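Local coordinates for putative acyl-[acyl-carrier-protein]--UDP-N-acetylglucosamine O-acyltransferase (Bacteroides fragilis, PDB 4R36), which probably transfers an acyl chain from acyl carrier protein to UDP-N-acetylglucosamine, the opening step of lipid A synthesis, using a trimer of left-handed beta helices, at residues Asn113-Ile123 with His135-Gly143; Leu171-Gly179 with Cys188-Pro196. All blocks are in the same frame, centred on the assembly; numbering follows the deposited sequence.

Contact 1: Asn113-Ile123 with His135-Gly143; sequences NRGTAAKGRTI and HVAHDALIG. With ACT (acetate ion), chain D.
The carboxylate of D139 reaches into the loop T116-G120 of the preceding coil and so ties together two successive coils of a left-handed parallel beta helix, at a corner where the earlier coil makes an excursion. Polar bonds to this carboxylate dominate. OD1 accepts from T116 N and from G120 N (3.0 Å), which arrive from opposite faces of the carboxylate plane, while OD2 takes the hydroxyl of T116, with OG1 2.6 Å away. Within its own segment, H138 ND1 also donates to OD2, at 2.8 Å and almost in the plane of the imidazole; this bond fixes how the ring is turned. That matters because H138 belongs to the UDP-N-acetylglucosamine site. T116 OG1 lies between its backbone N and carbonyl carbon (chi1 67°), where it can serve D139 and also accept from A118 N in an ST turn.

A second hydroxyl, T122 OG1, accepts from D139 N at 2.9 Å and donates to N113 O, tying both ends of the excursion to the neighbouring coil.

Backbone bonds continue the parallel sheets: N113 N to V136 O on one, I123 N to A140 O and I142 N to I123 O on the next.

Apolar packing is lighter. The T122 and V136 side chains pass with opposite headings, CG2 3.7 Å from CG1, whereas I123 and L141 lie side by side, CG2 against CD1.

Flat groups meet at the subunit boundary. The N113 amide stands 72° from the H135 ring plane, its OD1 at the ring edge 3.3 Å from CE1. H135 NE2 donates to an acetate, probably from the crystallisation liquor, which N150 of the second subunit also holds. One water donates to both N113 OD1 and acetate OXT while accepting from H138 N.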
loop_
_atom_site.group_PDB
_atom_site.type_symbol
_atom_site.label_atom_id
_atom_site.label_comp_id
_atom_site.label_asym_id
_atom_site.label_seq_id
_atom_site.Cartn_x
_atom_site.Cartn_y
_atom_site.Cartn_z
ATOM N N ASN A 113 -7.397 -13.753 3.118
ATOM C CA ASN A 113 -8.763 -13.963 3.500
ATOM C C ASN A 113 -9.185 -15.394 3.120
ATOM O O ASN A 113 -8.760 -15.939 2.107
ATOM C CB ASN A 113 -9.732 -12.974 2.823
ATOM C CG ASN A 113 -9.459 -11.477 3.058
ATOM O OD1 ASN A 113 -9.999 -10.666 2.299
ATOM N ND2 ASN A 113 -8.696 -11.107 4.052
ATOM N N ARG A 114 -10.102 -15.978 3.898
ATOM C CA ARG A 114 -10.719 -17.205 3.509
ATOM C C ARG A 114 -11.651 -17.075 2.338
ATOM O O ARG A 114 -11.987 -15.956 1.856
ATOM C CB ARG A 114 -11.409 -17.889 4.715
ATOM C CG ARG A 114 -12.631 -17.234 5.342
ATOM C CD ARG A 114 -12.971 -18.118 6.562
ATOM N NE ARG A 114 -14.102 -17.690 7.388
ATOM C CZ ARG A 114 -15.375 -18.091 7.269
ATOM N NH1 ARG A 114 -15.779 -18.827 6.284
ATOM N NH2 ARG A 114 -16.284 -17.666 8.137
ATOM N N GLY A 115 -12.092 -18.212 1.846
ATOM C CA GLY A 115 -12.856 -18.268 0.581
ATOM C C GLY A 115 -14.352 -17.874 0.664
ATOM O O GLY A 115 -14.873 -17.569 1.735
ATOM N N THR A 116 -15.014 -17.905 -0.491
ATOM C CA THR A 116 -16.464 -17.711 -0.596
ATOM C C THR A 116 -17.058 -18.981 -1.251
ATOM O O THR A 116 -16.325 -19.866 -1.686
ATOM C CB THR A 116 -16.844 -16.536 -1.488
ATOM O OG1 THR A 116 -16.488 -16.808 -2.861
ATOM C CG2 THR A 116 -16.242 -15.261 -1.013
ATOM N N ALA A 117 -18.377 -19.013 -1.417
ATOM C CA ALA A 117 -19.041 -20.116 -2.118
ATOM C C ALA A 117 -18.582 -20.269 -3.557
ATOM O O ALA A 117 -18.787 -21.290 -4.170
ATOM C CB ALA A 117 -20.545 -19.903 -2.102
ATOM N N ALA A 118 -18.015 -19.232 -4.142
ATOM C CA ALA A 118 -17.472 -19.341 -5.515
ATOM C C ALA A 118 -16.451 -20.449 -5.696
ATOM O O ALA A 118 -16.272 -20.918 -6.816
ATOM C CB ALA A 118 -16.830 -17.980 -5.950
ATOM N N LYS A 119 -15.712 -20.764 -4.641
ATOM C CA LYS A 119 -14.768 -21.846 -4.607
ATOM C C LYS A 119 -14.737 -22.464 -3.203
ATOM O O LYS A 119 -15.031 -23.643 -3.039
ATOM C CB LYS A 119 -13.335 -21.404 -5.019
ATOM C CG LYS A 119 -12.374 -22.583 -5.088
ATOM C CD LYS A 119 -10.957 -22.222 -5.505
ATOM C CE LYS A 119 -10.057 -23.425 -5.400
ATOM N NZ LYS A 119 -8.654 -23.174 -5.845
ATOM N N GLY A 120 -14.383 -21.692 -2.190
ATOM C CA GLY A 120 -14.456 -22.136 -0.818
ATOM C C GLY A 120 -13.165 -22.215 -0.084
ATOM O O GLY A 120 -13.150 -22.418 1.126
ATOM N N ARG A 121 -12.060 -22.034 -0.816
ATOM C CA ARG A 121 -10.712 -22.213 -0.293
ATOM C C ARG A 121 -9.804 -21.164 -0.969
ATOM O O ARG A 121 -9.768 -21.099 -2.192
ATOM C CB ARG A 121 -10.172 -23.599 -0.642
ATOM C CG ARG A 121 -11.051 -24.752 -0.094
ATOM C CD ARG A 121 -10.577 -26.083 -0.620
ATOM N NE ARG A 121 -9.265 -26.465 -0.104
ATOM C CZ ARG A 121 -8.572 -27.488 -0.560
ATOM N NH1 ARG A 121 -9.064 -28.264 -1.487
ATOM N NH2 ARG A 121 -7.377 -27.782 -0.074
ATOM N N THR A 122 -9.183 -20.315 -0.161
ATOM C CA THR A 122 -8.069 -19.444 -0.597
ATOM C C THR A 122 -6.831 -20.289 -0.316
ATOM O O THR A 122 -6.637 -20.780 0.781
ATOM C CB THR A 122 -8.056 -18.146 0.205
ATOM O OG1 THR A 122 -9.357 -17.563 0.130
ATOM C CG2 THR A 122 -6.987 -17.199 -0.347
ATOM N N ILE A 123 -5.998 -20.489 -1.326
ATOM C CA ILE A 123 -4.863 -21.398 -1.230
ATOM C C ILE A 123 -3.567 -20.784 -1.699
ATOM O O ILE A 123 -3.466 -20.317 -2.848
ATOM C CB ILE A 123 -5.089 -22.664 -2.062
ATOM C CG1 ILE A 123 -6.375 -23.404 -1.579
ATOM C CG2 ILE A 123 -3.860 -23.577 -2.072
ATOM C CD1 ILE A 123 -6.811 -24.543 -2.481
ATOM N N HIS A 135 -1.861 -8.553 -0.038
ATOM C CA HIS A 135 -3.217 -9.030 0.142
ATOM C C HIS A 135 -3.553 -10.182 -0.795
ATOM O O HIS A 135 -3.393 -10.082 -2.070
ATOM C CB HIS A 135 -4.210 -7.897 -0.009
ATOM C CG HIS A 135 -5.646 -8.330 0.057
ATOM N ND1 HIS A 135 -6.277 -8.621 1.245
ATOM C CD2 HIS A 135 -6.570 -8.520 -0.918
ATOM C CE1 HIS A 135 -7.526 -8.949 1.004
ATOM N NE2 HIS A 135 -7.721 -8.939 -0.303
ATOM N N VAL A 136 -4.085 -11.255 -0.209
ATOM C CA VAL A 136 -4.596 -12.398 -0.997
ATOM C C VAL A 136 -6.104 -12.556 -0.761
ATOM O O VAL A 136 -6.516 -12.851 0.352
ATOM C CB VAL A 136 -3.881 -13.690 -0.592
ATOM C CG1 VAL A 136 -4.317 -14.849 -1.481
ATOM C CG2 VAL A 136 -2.380 -13.564 -0.683
ATOM N N ALA A 137 -6.887 -12.263 -1.804
ATOM C CA ALA A 137 -8.298 -12.171 -1.676
ATOM C C ALA A 137 -8.913 -13.548 -1.687
ATOM O O ALA A 137 -8.264 -14.542 -2.027
ATOM C CB ALA A 137 -8.889 -11.327 -2.766
ATOM N N HIS A 138 -10.179 -13.560 -1.275
ATOM C CA HIS A 138 -10.987 -14.791 -1.308
ATOM C C HIS A 138 -10.837 -15.622 -2.580
ATOM O O HIS A 138 -10.842 -15.098 -3.695
ATOM C CB HIS A 138 -12.445 -14.422 -1.145
ATOM C CG HIS A 138 -13.014 -13.656 -2.296
ATOM N ND1 HIS A 138 -13.679 -14.269 -3.332
ATOM C CD2 HIS A 138 -13.130 -12.319 -2.509
ATOM C CE1 HIS A 138 -14.119 -13.357 -4.182
ATOM N NE2 HIS A 138 -13.808 -12.164 -3.699
ATOM N N ASP A 139 -10.630 -16.925 -2.395
ATOM C CA ASP A 139 -10.610 -17.934 -3.510
ATOM C C ASP A 139 -9.400 -17.815 -4.450
ATOM O O ASP A 139 -9.330 -18.544 -5.447
ATOM C CB ASP A 139 -11.893 -17.985 -4.313
ATOM C CG ASP A 139 -13.142 -18.014 -3.410
ATOM O OD1 ASP A 139 -13.251 -18.958 -2.636
ATOM O OD2 ASP A 139 -13.943 -17.075 -3.416
ATOM N N ALA A 140 -8.444 -16.929 -4.114
ATOM C CA ALA A 140 -7.239 -16.826 -4.877
ATOM C C ALA A 140 -6.396 -18.076 -4.718
ATOM O O ALA A 140 -6.546 -18.852 -3.755
ATOM C CB ALA A 140 -6.442 -15.630 -4.412
ATOM N N LEU A 141 -5.575 -18.330 -5.715
ATOM C CA LEU A 141 -4.686 -19.462 -5.765
ATOM C C LEU A 141 -3.262 -18.973 -6.107
ATOM O O LEU A 141 -3.072 -18.424 -7.190
ATOM C CB LEU A 141 -5.112 -20.471 -6.841
ATOM C CG LEU A 141 -4.116 -21.646 -7.005
ATOM C CD1 LEU A 141 -4.015 -22.527 -5.786
ATOM C CD2 LEU A 141 -4.484 -22.486 -8.254
ATOM N N ILE A 142 -2.316 -19.206 -5.200
ATOM C CA ILE A 142 -0.897 -19.011 -5.439
ATOM C C ILE A 142 -0.240 -20.363 -5.435
ATOM O O ILE A 142 -0.512 -21.182 -4.538
ATOM C CB ILE A 142 -0.259 -18.084 -4.391
ATOM C CG1 ILE A 142 -0.960 -16.719 -4.455
ATOM C CG2 ILE A 142 1.216 -17.934 -4.597
ATOM C CD1 ILE A 142 -0.383 -15.690 -3.475
ATOM N N GLY A 143 0.625 -20.607 -6.420
ATOM C CA GLY A 143 1.401 -21.871 -6.477
ATOM C C GLY A 143 2.610 -21.902 -5.543
ATOM O O GLY A 143 2.485 -21.572 -4.327
HETATM C C ACT D . -10.440 -8.232 -2.214
HETATM O O ACT D . -9.484 -7.586 -2.754
HETATM O OXT ACT D . -10.273 -8.856 -1.143
HETATM C CH3 ACT D . -11.819 -8.341 -2.840
HETATM O O HOH W 1 -11.407 -11.069 -0.000
HETATM O O HOH W 2 -7.707 -21.298 -4.053
#

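Contact 2: Leu171-Gly179 with Cys188-Pro196; sequences LMHQFCRVG and CRFSKDIPP
L171 pairs in parallel with R189: L171 N donates to C188 O, and L171 O accepts from F190 N. L171 CB sits 3.9 Å from R189 CB. The guanidinium of R189 leads away to E203 and to the carbonyl of G186 in the second subunit.

M172 turns to the other side of the sheet, where its side chain crosses F190 at a slant. Its CA is above one face of the ring, while CG comes 3.6 Å from CZ and SD makes an oblique Met-aromatic contact. The ring gets there with CG between its backbone N and carbonyl carbon (chi1 58°), and I194 CD1 covers the opposite face over its centre, 3.6 Å above the plane.

H173 N closes the ladder on F190 O; one imidazole face carries S191 CB. H173 starts the type II turn to C176 that rounds a corner of the left-handed parallel beta helix, with Q174 of the UDP-N-acetylglucosamine site at its second position. The last coil rounds this corner in two fewer residues, so the register shifts between the two ladders.

F175 O shares a water with D193 OD1. C176 tucks its SG against the S191 backbone, 3.4 Å from C, and its CB rests against F190 CE2. R177 N reaches D193 OD1 from above the carboxylate plane, at 2.9 Å and 139°, while S269 and the R271 backbone NH hold OD2. R177 O accepts from I194 N. The V178 side chain runs across that of F190 at about a right angle, its CG2 3.6 Å from CZ. G179 N donates to I194 O at 2.8 Å.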
loop_
_atom_site.group_PDB
_atom_site.type_symbol
_atom_site.label_atom_id
_atom_site.label_comp_id
_atom_site.label_asym_id
_atom_site.label_seq_id
_atom_site.Cartn_x
_atom_site.Cartn_y
_atom_site.Cartn_z
ATOM N N LEU A 171 -1.189 -4.378 -8.986
ATOM C CA LEU A 171 -2.670 -4.615 -8.866
ATOM C C LEU A 171 -3.089 -5.587 -9.907
ATOM O O LEU A 171 -2.907 -5.354 -11.121
ATOM C CB LEU A 171 -3.478 -3.338 -9.052
ATOM C CG LEU A 171 -3.181 -2.223 -8.054
ATOM C CD1 LEU A 171 -4.007 -0.980 -8.386
ATOM C CD2 LEU A 171 -3.551 -2.793 -6.651
ATOM N N MET A 172 -3.573 -6.727 -9.411
ATOM C CA MET A 172 -3.938 -7.882 -10.215
ATOM C C MET A 172 -5.437 -7.973 -10.084
ATOM O O MET A 172 -5.948 -8.254 -8.994
ATOM C CB MET A 172 -3.290 -9.143 -9.614
ATOM C CG MET A 172 -3.775 -10.372 -10.274
ATOM S SD MET A 172 -2.733 -11.790 -10.046
ATOM C CE MET A 172 -3.392 -12.863 -11.321
ATOM N N HIS A 173 -6.122 -7.673 -11.162
ATOM C CA HIS A 173 -7.538 -7.717 -11.206
ATOM C C HIS A 173 -8.169 -9.122 -10.996
ATOM O O HIS A 173 -7.573 -10.141 -11.343
ATOM C CB HIS A 173 -7.925 -7.242 -12.582
ATOM C CG HIS A 173 -9.306 -6.731 -12.674
ATOM N ND1 HIS A 173 -10.350 -7.476 -13.159
ATOM C CD2 HIS A 173 -9.814 -5.507 -12.383
ATOM C CE1 HIS A 173 -11.462 -6.761 -13.132
ATOM N NE2 HIS A 173 -11.159 -5.563 -12.670
ATOM N N GLN A 174 -9.421 -9.164 -10.528
ATOM C CA GLN A 174 -10.104 -10.470 -10.278
ATOM C C GLN A 174 -10.101 -11.371 -11.469
ATOM O O GLN A 174 -10.189 -10.921 -12.629
ATOM C CB GLN A 174 -11.567 -10.312 -9.722
ATOM C CG GLN A 174 -12.399 -9.380 -10.533
ATOM C CD GLN A 174 -13.806 -9.270 -9.990
ATOM O OE1 GLN A 174 -14.092 -9.729 -8.882
ATOM N NE2 GLN A 174 -14.697 -8.676 -10.787
ATOM N N PHE A 175 -9.975 -12.657 -11.200
ATOM C CA PHE A 175 -10.049 -13.703 -12.204
ATOM C C PHE A 175 -8.827 -13.745 -13.160
ATOM O O PHE A 175 -8.865 -14.466 -14.178
ATOM C CB PHE A 175 -11.340 -13.629 -13.085
ATOM C CG PHE A 175 -12.624 -13.544 -12.319
ATOM C CD1 PHE A 175 -13.081 -14.640 -11.597
ATOM C CD2 PHE A 175 -13.380 -12.389 -12.332
ATOM C CE1 PHE A 175 -14.292 -14.588 -10.875
ATOM C CE2 PHE A 175 -14.580 -12.308 -11.582
ATOM C CZ PHE A 175 -15.038 -13.417 -10.869
ATOM N N CYS A 176 -7.819 -12.931 -12.939
ATOM C CA CYS A 176 -6.623 -13.004 -13.805
ATOM C C CYS A 176 -5.689 -14.129 -13.428
ATOM O O CYS A 176 -5.721 -14.654 -12.300
ATOM C CB CYS A 176 -5.874 -11.672 -13.787
ATOM S SG CYS A 176 -6.903 -10.445 -14.674
ATOM N N ARG A 177 -4.830 -14.496 -14.368
ATOM C CA ARG A 177 -3.851 -15.521 -14.165
ATOM C C ARG A 177 -2.480 -15.050 -14.635
ATOM O O ARG A 177 -2.352 -14.381 -15.679
ATOM C CB ARG A 177 -4.253 -16.801 -14.963
ATOM C CG ARG A 177 -3.261 -17.897 -14.732
ATOM C CD ARG A 177 -3.766 -19.218 -15.297
ATOM N NE ARG A 177 -2.793 -20.286 -15.221
ATOM C CZ ARG A 177 -2.835 -21.387 -15.941
ATOM N NH1 ARG A 177 -3.884 -21.628 -16.789
ATOM N NH2 ARG A 177 -1.826 -22.253 -15.808
ATOM N N VAL A 178 -1.459 -15.358 -13.824
ATOM C CA VAL A 178 -0.057 -15.093 -14.103
ATOM C C VAL A 178 0.695 -16.418 -14.284
ATOM O O VAL A 178 0.703 -17.310 -13.407
ATOM C CB VAL A 178 0.604 -14.291 -12.944
ATOM C CG1 VAL A 178 2.091 -14.094 -13.139
ATOM C CG2 VAL A 178 -0.103 -12.949 -12.761
ATOM N N GLY A 179 1.389 -16.534 -15.411
ATOM C CA GLY A 179 2.146 -17.739 -15.768
ATOM C C GLY A 179 3.443 -17.804 -15.039
ATOM O O GLY A 179 3.912 -16.825 -14.410
ATOM N N CYS A 188 2.839 -1.835 -11.575
ATOM C CA CYS A 188 1.963 -2.177 -12.700
ATOM C C CYS A 188 0.614 -2.692 -12.297
ATOM O O CYS A 188 0.433 -3.240 -11.187
ATOM C CB CYS A 188 2.670 -3.175 -13.647
ATOM S SG CYS A 188 4.150 -2.409 -14.381
ATOM N N ARG A 189 -0.352 -2.548 -13.199
ATOM C CA ARG A 189 -1.667 -3.054 -12.977
ATOM C C ARG A 189 -2.142 -3.732 -14.226
ATOM O O ARG A 189 -1.804 -3.300 -15.339
ATOM C CB ARG A 189 -2.640 -1.941 -12.587
ATOM C CG ARG A 189 -2.641 -0.791 -13.592
ATOM C CD ARG A 189 -3.491 0.412 -13.111
ATOM N NE ARG A 189 -3.341 1.552 -14.008
ATOM C CZ ARG A 189 -3.789 2.767 -13.795
ATOM N NH1 ARG A 189 -4.452 3.061 -12.687
ATOM N NH2 ARG A 189 -3.645 3.681 -14.744
ATOM N N PHE A 190 -3.014 -4.738 -14.069
ATOM C CA PHE A 190 -3.434 -5.467 -15.241
ATOM C C PHE A 190 -4.753 -6.160 -15.024
ATOM O O PHE A 190 -5.077 -6.533 -13.858
ATOM C CB PHE A 190 -2.394 -6.502 -15.673
ATOM C CG PHE A 190 -2.048 -7.517 -14.624
ATOM C CD1 PHE A 190 -1.130 -7.246 -13.634
ATOM C CD2 PHE A 190 -2.536 -8.812 -14.718
ATOM C CE1 PHE A 190 -0.785 -8.235 -12.654
ATOM C CE2 PHE A 190 -2.186 -9.817 -13.801
ATOM C CZ PHE A 190 -1.299 -9.527 -12.740
ATOM N N SER A 191 -5.505 -6.323 -16.111
ATOM C CA SER A 191 -6.778 -7.058 -16.031
ATOM C C SER A 191 -6.928 -8.114 -17.143
ATOM O O SER A 191 -8.049 -8.567 -17.470
ATOM C CB SER A 191 -7.913 -6.068 -16.074
ATOM O OG SER A 191 -7.760 -5.363 -17.292
ATOM N N LYS A 192 -5.791 -8.556 -17.671
ATOM C CA LYS A 192 -5.698 -9.682 -18.584
ATOM C C LYS A 192 -4.686 -10.641 -18.047
ATOM O O LYS A 192 -4.012 -10.311 -17.080
ATOM C CB LYS A 192 -5.330 -9.148 -19.958
ATOM C CG LYS A 192 -6.481 -8.278 -20.492
ATOM C CD LYS A 192 -6.804 -8.502 -21.939
ATOM C CE LYS A 192 -7.832 -7.546 -22.531
ATOM N NZ LYS A 192 -8.930 -7.277 -21.582
ATOM N N ASP A 193 -4.555 -11.806 -18.670
ATOM C CA ASP A 193 -3.610 -12.780 -18.229
ATOM C C ASP A 193 -2.166 -12.426 -18.689
ATOM O O ASP A 193 -1.927 -11.809 -19.773
ATOM C CB ASP A 193 -4.023 -14.160 -18.739
ATOM C CG ASP A 193 -5.369 -14.629 -18.195
ATOM O OD1 ASP A 193 -5.793 -14.269 -17.083
ATOM O OD2 ASP A 193 -6.088 -15.346 -18.947
ATOM N N ILE A 194 -1.181 -12.863 -17.904
ATOM C CA ILE A 194 0.232 -12.683 -18.238
ATOM C C ILE A 194 0.880 -14.011 -18.552
ATOM O O ILE A 194 1.012 -14.850 -17.673
ATOM C CB ILE A 194 0.975 -11.978 -17.130
ATOM C CG1 ILE A 194 0.263 -10.639 -16.823
ATOM C CG2 ILE A 194 2.416 -11.719 -17.509
ATOM C CD1 ILE A 194 0.962 -9.844 -15.783
ATOM N N PRO A 195 1.308 -14.194 -19.804
ATOM C CA PRO A 195 1.772 -15.530 -20.198
ATOM C C PRO A 195 3.167 -15.821 -19.642
ATOM O O PRO A 195 3.915 -14.883 -19.280
ATOM C CB PRO A 195 1.732 -15.470 -21.749
ATOM C CG PRO A 195 2.008 -14.040 -22.019
ATOM C CD PRO A 195 1.294 -13.272 -20.934
ATOM N N PRO A 196 3.567 -17.103 -19.626
ATOM C CA PRO A 196 4.782 -17.499 -18.876
ATOM C C PRO A 196 6.085 -16.981 -19.428
ATOM O O PRO A 196 6.147 -16.709 -20.640
ATOM C CB PRO A 196 4.748 -19.001 -18.904
ATOM C CG PRO A 196 3.805 -19.350 -19.964
ATOM C CD PRO A 196 2.795 -18.253 -20.067
HETATM O O HOH W 3 -7.738 -15.729 -16.079
#

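Overall arrangement
From the N terminus the coils stack one on the next, and the two contacts follow in series without crossing. Contact 1 closes a coil that runs from 113-123 through strand 129-130 to 135-143. One further coil, with strands 153-154 and 159-160, intervenes before contact 2 closes the coil through strand 183-184; the chain then goes on through strands 198-201 and 206-210 to the C-terminal helices. Both join the same two sheets across the same corner of the prism, their centres about 16 Å apart. The two corner turns approach across the intervening coil: the side chains of H138 and Q174, both of the UDP-N-acetylglucosamine site, are about 6 Å apart. Each contact also touches the second subunit.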